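Side-chain contacts in hydrolase, haloacid dehalogenase-like family (Streptococcus pneumoniae, PDB 2FI1), which is probably a phosphatase-like hydrolase of the haloacid dehalogenase superfamily, with a metal-dependent active site: residues Val29-Leu32 with Ala33-Gly36; Leu63-Phe66 with Leu67-Lys71; His176-Thr179 with Ser180-Asn183. All blocks are in the same frame, centred on the assembly; numbering follows the deposited sequence.

Interaction 1 (Val29-Leu32 with Ala33-Gly36)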
loop_
_atom_site.group_PDB
_atom_site.type_symbol
_atom_site.label_atom_id
_atom_site.label_comp_id
_atom_site.label_asym_id
_atom_site.label_seq_id
_atom_site.Cartn_x
_atom_site.Cartn_y
_atom_site.Cartn_z
ATOM N N VAL A 29 -10.455 -15.410 6.708
ATOM C CA VAL A 29 -11.548 -15.765 7.618
ATOM C C VAL A 29 -12.575 -16.641 6.892
ATOM O O VAL A 29 -13.024 -17.657 7.434
ATOM C CB VAL A 29 -12.202 -14.486 8.197
ATOM C CG1 VAL A 29 -13.521 -14.800 8.909
ATOM C CG2 VAL A 29 -11.242 -13.774 9.149
ATOM N N GLU A 30 -12.938 -16.283 5.665
ATOM C CA GLU A 30 -13.922 -17.086 4.944
ATOM C C GLU A 30 -13.371 -18.470 4.597
ATOM O O GLU A 30 -14.110 -19.464 4.626
ATOM C CB GLU A 30 -14.472 -16.341 3.724
ATOM C CG GLU A 30 -13.559 -16.168 2.557
ATOM C CD GLU A 30 -14.239 -15.423 1.405
ATOM O OE1 GLU A 30 -15.490 -15.311 1.408
ATOM O OE2 GLU A 30 -13.532 -14.929 0.512
ATOM N N THR A 31 -12.077 -18.558 4.307
ATOM C CA THR A 31 -11.448 -19.853 4.024
ATOM C C THR A 31 -11.411 -20.732 5.288
ATOM O O THR A 31 -11.722 -21.926 5.221
ATOM C CB THR A 31 -10.040 -19.681 3.417
ATOM O OG1 THR A 31 -10.100 -18.794 2.292
ATOM C CG2 THR A 31 -9.475 -21.021 2.953
ATOM N N LEU A 32 -11.065 -20.157 6.439
ATOM C CA LEU A 32 -11.150 -20.882 7.713
ATOM C C LEU A 32 -12.543 -21.468 7.953
ATOM O O LEU A 32 -12.668 -22.606 8.429
ATOM C CB LEU A 32 -10.775 -19.983 8.888
ATOM C CG LEU A 32 -9.299 -19.629 9.061
ATOM C CD1 LEU A 32 -9.187 -18.571 10.144
ATOM C CD2 LEU A 32 -8.466 -20.849 9.412
ATOM N N ALA A 33 -13.578 -20.711 7.605
ATOM C CA ALA A 33 -14.957 -21.150 7.845
ATOM C C ALA A 33 -15.295 -22.407 7.048
ATOM O O ALA A 33 -16.120 -23.209 7.490
ATOM C CB ALA A 33 -15.934 -20.034 7.532
ATOM N N LEU A 34 -14.658 -22.589 5.893
ATOM C CA LEU A 34 -14.846 -23.805 5.083
ATOM C C LEU A 34 -14.431 -25.058 5.845
ATOM O O LEU A 34 -14.948 -26.151 5.579
ATOM C CB LEU A 34 -14.040 -23.743 3.785
ATOM C CG LEU A 34 -14.403 -22.670 2.769
ATOM C CD1 LEU A 34 -13.346 -22.620 1.679
ATOM C CD2 LEU A 34 -15.786 -22.931 2.182
ATOM N N TYR A 35 -13.495 -24.906 6.776
ATOM C CA TYR A 35 -13.021 -26.011 7.608
ATOM C C TYR A 35 -13.708 -26.046 8.981
ATOM O O TYR A 35 -13.300 -26.807 9.864
ATOM C CB TYR A 35 -11.504 -25.919 7.787
ATOM C CG TYR A 35 -10.729 -25.980 6.496
ATOM C CD1 TYR A 35 -10.143 -27.169 6.061
ATOM C CD2 TYR A 35 -10.573 -24.847 5.708
ATOM C CE1 TYR A 35 -9.429 -27.222 4.872
ATOM C CE2 TYR A 35 -9.864 -24.886 4.520
ATOM C CZ TYR A 35 -9.288 -26.075 4.105
ATOM O OH TYR A 35 -8.582 -26.119 2.932
ATOM N N GLY A 36 -14.749 -25.234 9.158
ATOM C CA GLY A 36 -15.479 -25.174 10.421
ATOM C C GLY A 36 -14.783 -24.384 11.514
ATOM O O GLY A 36 -15.098 -24.541 12.697
#
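T31 and Y35, one helical turn apart, lie alongside each other and point the same way. The methyl CG2 of T31 reaches Y35 CE2 at 4.2 Å, while the carbonyl of T31 takes the edge of the ring: its O lies in the ring plane, 3.2 Å from Y35 CD2. With CG anti to its own carbonyl carbon, Y35 has a chi1 of -60° that puts the ring beside the T31 carbonyl and methyl. L34 CB also packs on this oxygen, at 3.3 Å, and L34 N makes weak bonds to E30 O and T31 O. A33 N still reaches V29 O, and Y35 N bonds to L32 O at 3.0 Å. G36, with positive phi, is the C' residue of the Schellman motif that ends the helix, in which G36 N bonds to A33 O and I37 N to L32 O. The hydroxyl of T31 bonds to A27 O and N73 ND2, and that of Y35 has its partner in E64 O. Helix 20-34 thus ends against helix 66-77, with T31 and L32 on F66 and Y35 on K69, while L32 also meets I37, Q39 and L63 in the adjoining loops.

Interaction 2 (Leu63-Phe66 with Leu67-Lys71); sequences LENF and LEKYK
The F66 ring and the Y70 side chain lie one turn apart, and F66 CE2 meets Y70 CB at 3.9 Å, the two side chains slanting past each other. The neighbouring CD2 of F66 lies 3.4 Å from L67 N, again at a slant. Each ring finds an aromatic partner in F28 of helix 20-34, which forms edge-to-face pairs with both F66 and Y70. Both rings are carried out from the helix by a CG anti to the backbone N (F66 chi1 178°, Y70 chi1 163°); F66 also meets I56 of helix 52-59, and Y70 meets S24 and A27 of helix 20-34. The chain enters this helix through a type II beta turn from L63 to F66, closed by a weak bond from F66 N to L63 O, and N65, at positive phi, is the N-cap residue, although its side chain makes no capping bond. Regular helical bonds start at once: K69 N donates to N65 O, and Y70 N to F66 O at 2.7 Å. K69 lays its aliphatic chain back over the first turn, with CG 3.3 Å from N65 O and CE 3.8 Å from N65 CB. On another side of N65 a water bridges two side chains, donating to E68 OE1 at 2.7 Å and, weakly, to N65 OD1. The extended carboxylate arm of E68 reaches back along the helix to that water.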
loop_
_atom_site.group_PDB
_atom_site.type_symbol
_atom_site.label_atom_id
_atom_site.label_comp_id
_atom_site.label_asym_id
_atom_site.label_seq_id
_atom_site.Cartn_x
_atom_site.Cartn_y
_atom_site.Cartn_z
ATOM N N LEU A 63 -4.590 -27.732 7.786
ATOM C CA LEU A 63 -5.784 -27.690 6.961
ATOM C C LEU A 63 -5.397 -27.973 5.511
ATOM O O LEU A 63 -4.605 -27.235 4.910
ATOM C CB LEU A 63 -6.491 -26.339 7.096
ATOM C CG LEU A 63 -6.962 -25.964 8.506
ATOM C CD1 LEU A 63 -7.770 -24.674 8.461
ATOM C CD2 LEU A 63 -7.785 -27.096 9.151
ATOM N N GLU A 64 -5.951 -29.050 4.960
ATOM C CA GLU A 64 -5.562 -29.530 3.636
ATOM C C GLU A 64 -6.048 -28.582 2.540
ATOM O O GLU A 64 -7.218 -28.219 2.516
ATOM C CB GLU A 64 -6.119 -30.944 3.397
ATOM C CG GLU A 64 -5.669 -31.582 2.082
ATOM C CD GLU A 64 -6.079 -33.042 1.951
ATOM O OE1 GLU A 64 -7.146 -33.423 2.483
ATOM O OE2 GLU A 64 -5.329 -33.811 1.301
ATOM N N ASN A 65 -5.139 -28.206 1.636
ATOM C CA ASN A 65 -5.431 -27.295 0.513
ATOM C C ASN A 65 -5.785 -25.864 0.940
ATOM O O ASN A 65 -6.370 -25.120 0.151
ATOM C CB ASN A 65 -6.564 -27.834 -0.377
ATOM C CG ASN A 65 -6.324 -29.260 -0.849
ATOM O OD1 ASN A 65 -5.208 -29.625 -1.218
ATOM N ND2 ASN A 65 -7.382 -30.072 -0.844
ATOM N N PHE A 66 -5.443 -25.479 2.168
ATOM C CA PHE A 66 -5.885 -24.183 2.691
ATOM C C PHE A 66 -5.326 -23.029 1.871
ATOM O O PHE A 66 -6.078 -22.158 1.437
ATOM C CB PHE A 66 -5.489 -24.002 4.156
ATOM C CG PHE A 66 -5.887 -22.661 4.717
ATOM C CD1 PHE A 66 -7.118 -22.495 5.332
ATOM C CD2 PHE A 66 -5.044 -21.555 4.600
ATOM C CE1 PHE A 66 -7.497 -21.245 5.836
ATOM C CE2 PHE A 66 -5.423 -20.317 5.091
ATOM C CZ PHE A 66 -6.648 -20.163 5.707
ATOM N N LEU A 67 -4.011 -23.021 1.667
ATOM C CA LEU A 67 -3.362 -21.897 0.972
ATOM C C LEU A 67 -3.964 -21.681 -0.405
ATOM O O LEU A 67 -4.274 -20.559 -0.789
ATOM C CB LEU A 67 -1.847 -22.098 0.858
ATOM C CG LEU A 67 -1.091 -20.959 0.139
ATOM C CD1 LEU A 67 0.213 -20.674 0.807
ATOM C CD2 LEU A 67 -0.878 -21.235 -1.344
ATOM N N GLU A 68 -4.120 -22.761 -1.158
ATOM C CA GLU A 68 -4.657 -22.665 -2.501
ATOM C C GLU A 68 -6.047 -22.041 -2.511
ATOM O O GLU A 68 -6.338 -21.163 -3.323
ATOM C CB GLU A 68 -4.696 -24.045 -3.151
ATOM C CG GLU A 68 -4.825 -23.969 -4.639
ATOM C CD GLU A 68 -4.633 -25.308 -5.329
ATOM O OE1 GLU A 68 -4.281 -26.308 -4.658
ATOM O OE2 GLU A 68 -4.828 -25.343 -6.560
ATOM N N LYS A 69 -6.907 -22.502 -1.606
ATOM C CA LYS A 69 -8.265 -21.988 -1.507
ATOM C C LYS A 69 -8.268 -20.549 -1.004
ATOM O O LYS A 69 -9.034 -19.722 -1.491
ATOM C CB LYS A 69 -9.099 -22.868 -0.582
ATOM C CG LYS A 69 -9.321 -24.287 -1.095
ATOM C CD LYS A 69 -10.003 -25.130 -0.037
ATOM C CE LYS A 69 -10.125 -26.584 -0.464
ATOM N NZ LYS A 69 -11.157 -26.772 -1.518
ATOM N N TYR A 70 -7.395 -20.255 -0.044
ATOM C CA TYR A 70 -7.237 -18.885 0.450
ATOM C C TYR A 70 -6.853 -17.919 -0.677
ATOM O O TYR A 70 -7.445 -16.843 -0.801
ATOM C CB TYR A 70 -6.211 -18.854 1.589
ATOM C CG TYR A 70 -5.670 -17.478 1.913
ATOM C CD1 TYR A 70 -6.530 -16.429 2.229
ATOM C CD2 TYR A 70 -4.302 -17.223 1.872
ATOM C CE1 TYR A 70 -6.038 -15.170 2.501
ATOM C CE2 TYR A 70 -3.806 -15.969 2.157
ATOM C CZ TYR A 70 -4.679 -14.951 2.479
ATOM O OH TYR A 70 -4.178 -13.695 2.756
ATOM N N LYS A 71 -5.873 -18.301 -1.500
ATOM C CA LYS A 71 -5.419 -17.427 -2.590
ATOM C C LYS A 71 -6.520 -17.184 -3.619
ATOM O O LYS A 71 -6.643 -16.079 -4.157
ATOM C CB LYS A 71 -4.165 -17.989 -3.265
ATOM C CG LYS A 71 -2.957 -18.030 -2.361
ATOM C CD LYS A 71 -2.361 -16.662 -2.135
ATOM C CE LYS A 71 -1.132 -16.779 -1.260
ATOM N NZ LYS A 71 -0.359 -15.527 -1.229
HETATM O O HOH W 1 -3.062 -27.193 -2.424
#

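Interaction 3 (His176-Thr179 with Ser180-Asn183); sequences HLFT and SIVN
F178 turns its CG anti to the backbone N (chi1 -179°), which carries the ring forward beneath the peptide that follows T179. S180 N lies 3.8 Å above the ring plane, over its centre, and F178 CE1 comes to 3.4 Å from S180 C. The apolar part of the contact comes from I181: both chi1 and chi2 lie near -70°, folding CD1 back to 3.8 Å from F178 CE1. H176 and N183 approach from the far ends of the two segments, crossing with ring and amide planes 38° apart. N183 ND2 stands at the edge of the imidazole, 4.0 Å from H176 CE1, a van der Waals approach, and each of the two side chains has its own water. One water sits in the plane of the H176 ring at 2.8 Å from NE2, accepts from T179 N and donates to S180 O. It therefore ties the imidazole to the backbone on both sides of the turn. A second water donates to L177 O, bonds to T179 OG1 at 2.7 Å and accepts a weak bond from N183 ND2. S180 caps the new helix: its OG accepts from N183 N at 3.1 Å. H176 is also held in the sheet by backbone bonds with V157 and G159, and I181 packs on V87 and L90 of helix 87-96. This is a strand-to-helix turn with a serine N-cap, leading from strand 174-177, at one margin of the parallel sheet of the Rossmann-like HAD core, into helix 181-188.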
loop_
_atom_site.group_PDB
_atom_site.type_symbol
_atom_site.label_atom_id
_atom_site.label_comp_id
_atom_site.label_asym_id
_atom_site.label_seq_id
_atom_site.Cartn_x
_atom_site.Cartn_y
_atom_site.Cartn_z
ATOM N N HIS A 176 7.335 10.224 5.887
ATOM C CA HIS A 176 6.288 10.015 6.859
ATOM C C HIS A 176 6.015 8.525 6.968
ATOM O O HIS A 176 5.715 7.871 5.983
ATOM C CB HIS A 176 5.005 10.743 6.449
ATOM C CG HIS A 176 3.880 10.552 7.414
ATOM N ND1 HIS A 176 3.779 11.276 8.581
ATOM C CD2 HIS A 176 2.836 9.688 7.415
ATOM C CE1 HIS A 176 2.707 10.881 9.247
ATOM N NE2 HIS A 176 2.118 9.917 8.563
ATOM N N LEU A 177 6.152 7.995 8.180
ATOM C CA LEU A 177 5.846 6.608 8.463
ATOM C C LEU A 177 4.350 6.498 8.703
ATOM O O LEU A 177 3.837 6.872 9.761
ATOM C CB LEU A 177 6.639 6.139 9.683
ATOM C CG LEU A 177 6.469 4.683 10.109
ATOM C CD1 LEU A 177 6.994 3.759 9.055
ATOM C CD2 LEU A 177 7.196 4.475 11.439
ATOM N N PHE A 178 3.647 6.007 7.690
ATOM C CA PHE A 178 2.194 6.017 7.696
ATOM C C PHE A 178 1.596 5.086 8.727
ATOM O O PHE A 178 1.950 3.903 8.774
ATOM C CB PHE A 178 1.689 5.585 6.323
ATOM C CG PHE A 178 0.196 5.579 6.214
ATOM C CD1 PHE A 178 -0.487 6.753 5.940
ATOM C CD2 PHE A 178 -0.525 4.413 6.418
ATOM C CE1 PHE A 178 -1.866 6.746 5.846
ATOM C CE2 PHE A 178 -1.900 4.411 6.327
ATOM C CZ PHE A 178 -2.558 5.575 6.040
ATOM N N THR A 179 0.674 5.622 9.524
ATOM C CA THR A 179 -0.141 4.815 10.422
ATOM C C THR A 179 -1.640 4.983 10.161
ATOM O O THR A 179 -2.394 4.025 10.262
ATOM C CB THR A 179 0.180 5.101 11.891
ATOM O OG1 THR A 179 0.075 6.505 12.152
ATOM C CG2 THR A 179 1.597 4.642 12.228
ATOM N N SER A 180 -2.081 6.196 9.831
ATOM C CA SER A 180 -3.478 6.435 9.450
ATOM C C SER A 180 -3.619 7.695 8.620
ATOM O O SER A 180 -2.786 8.589 8.678
ATOM C CB SER A 180 -4.394 6.545 10.672
ATOM O OG SER A 180 -4.145 7.722 11.418
ATOM N N ILE A 181 -4.699 7.772 7.860
ATOM C CA ILE A 181 -4.975 8.965 7.087
ATOM C C ILE A 181 -5.218 10.176 7.997
ATOM O O ILE A 181 -4.714 11.262 7.726
ATOM C CB ILE A 181 -6.178 8.723 6.132
ATOM C CG1 ILE A 181 -5.796 7.712 5.028
ATOM C CG2 ILE A 181 -6.661 10.031 5.520
ATOM C CD1 ILE A 181 -4.814 8.221 4.010
ATOM N N VAL A 182 -5.964 9.983 9.079
ATOM C CA VAL A 182 -6.219 11.065 10.028
ATOM C C VAL A 182 -4.902 11.635 10.565
ATOM O O VAL A 182 -4.732 12.848 10.656
ATOM C CB VAL A 182 -7.144 10.612 11.209
ATOM C CG1 VAL A 182 -7.124 11.616 12.371
ATOM C CG2 VAL A 182 -8.575 10.392 10.721
ATOM N N ASN A 183 -3.960 10.761 10.907
ATOM C CA ASN A 183 -2.700 11.243 11.445
ATOM C C ASN A 183 -1.855 11.982 10.416
ATOM O O ASN A 183 -1.190 12.963 10.745
ATOM C CB ASN A 183 -1.886 10.112 12.051
ATOM C CG ASN A 183 -0.719 10.626 12.840
ATOM O OD1 ASN A 183 -0.886 11.421 13.772
ATOM N ND2 ASN A 183 0.481 10.206 12.460
HETATM O O HOH W 2 -0.062 8.465 9.420
HETATM O O HOH W 3 2.235 8.031 11.577
#

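Interactions 1 and 2 form one neighbourhood, with centres 10 Å apart, whereas the centre of interaction 3 is 32 Å from that of interaction 1 and 33 Å from that of interaction 2, with nearest atoms about 20 Å and about 19 Å away. The probable hydrogen bond between Y35 OH and E64 O, at a short 2.5 Å, joins the end of helix 20-34 to the turn before helix 66-77 in the helical part of the molecule, consistent with a HAD cap. Interaction 3 belongs to the core that carries the calcium site. The side chain of F178 is about 8 Å from that ion but does not belong to the D12, G14 and D160 site.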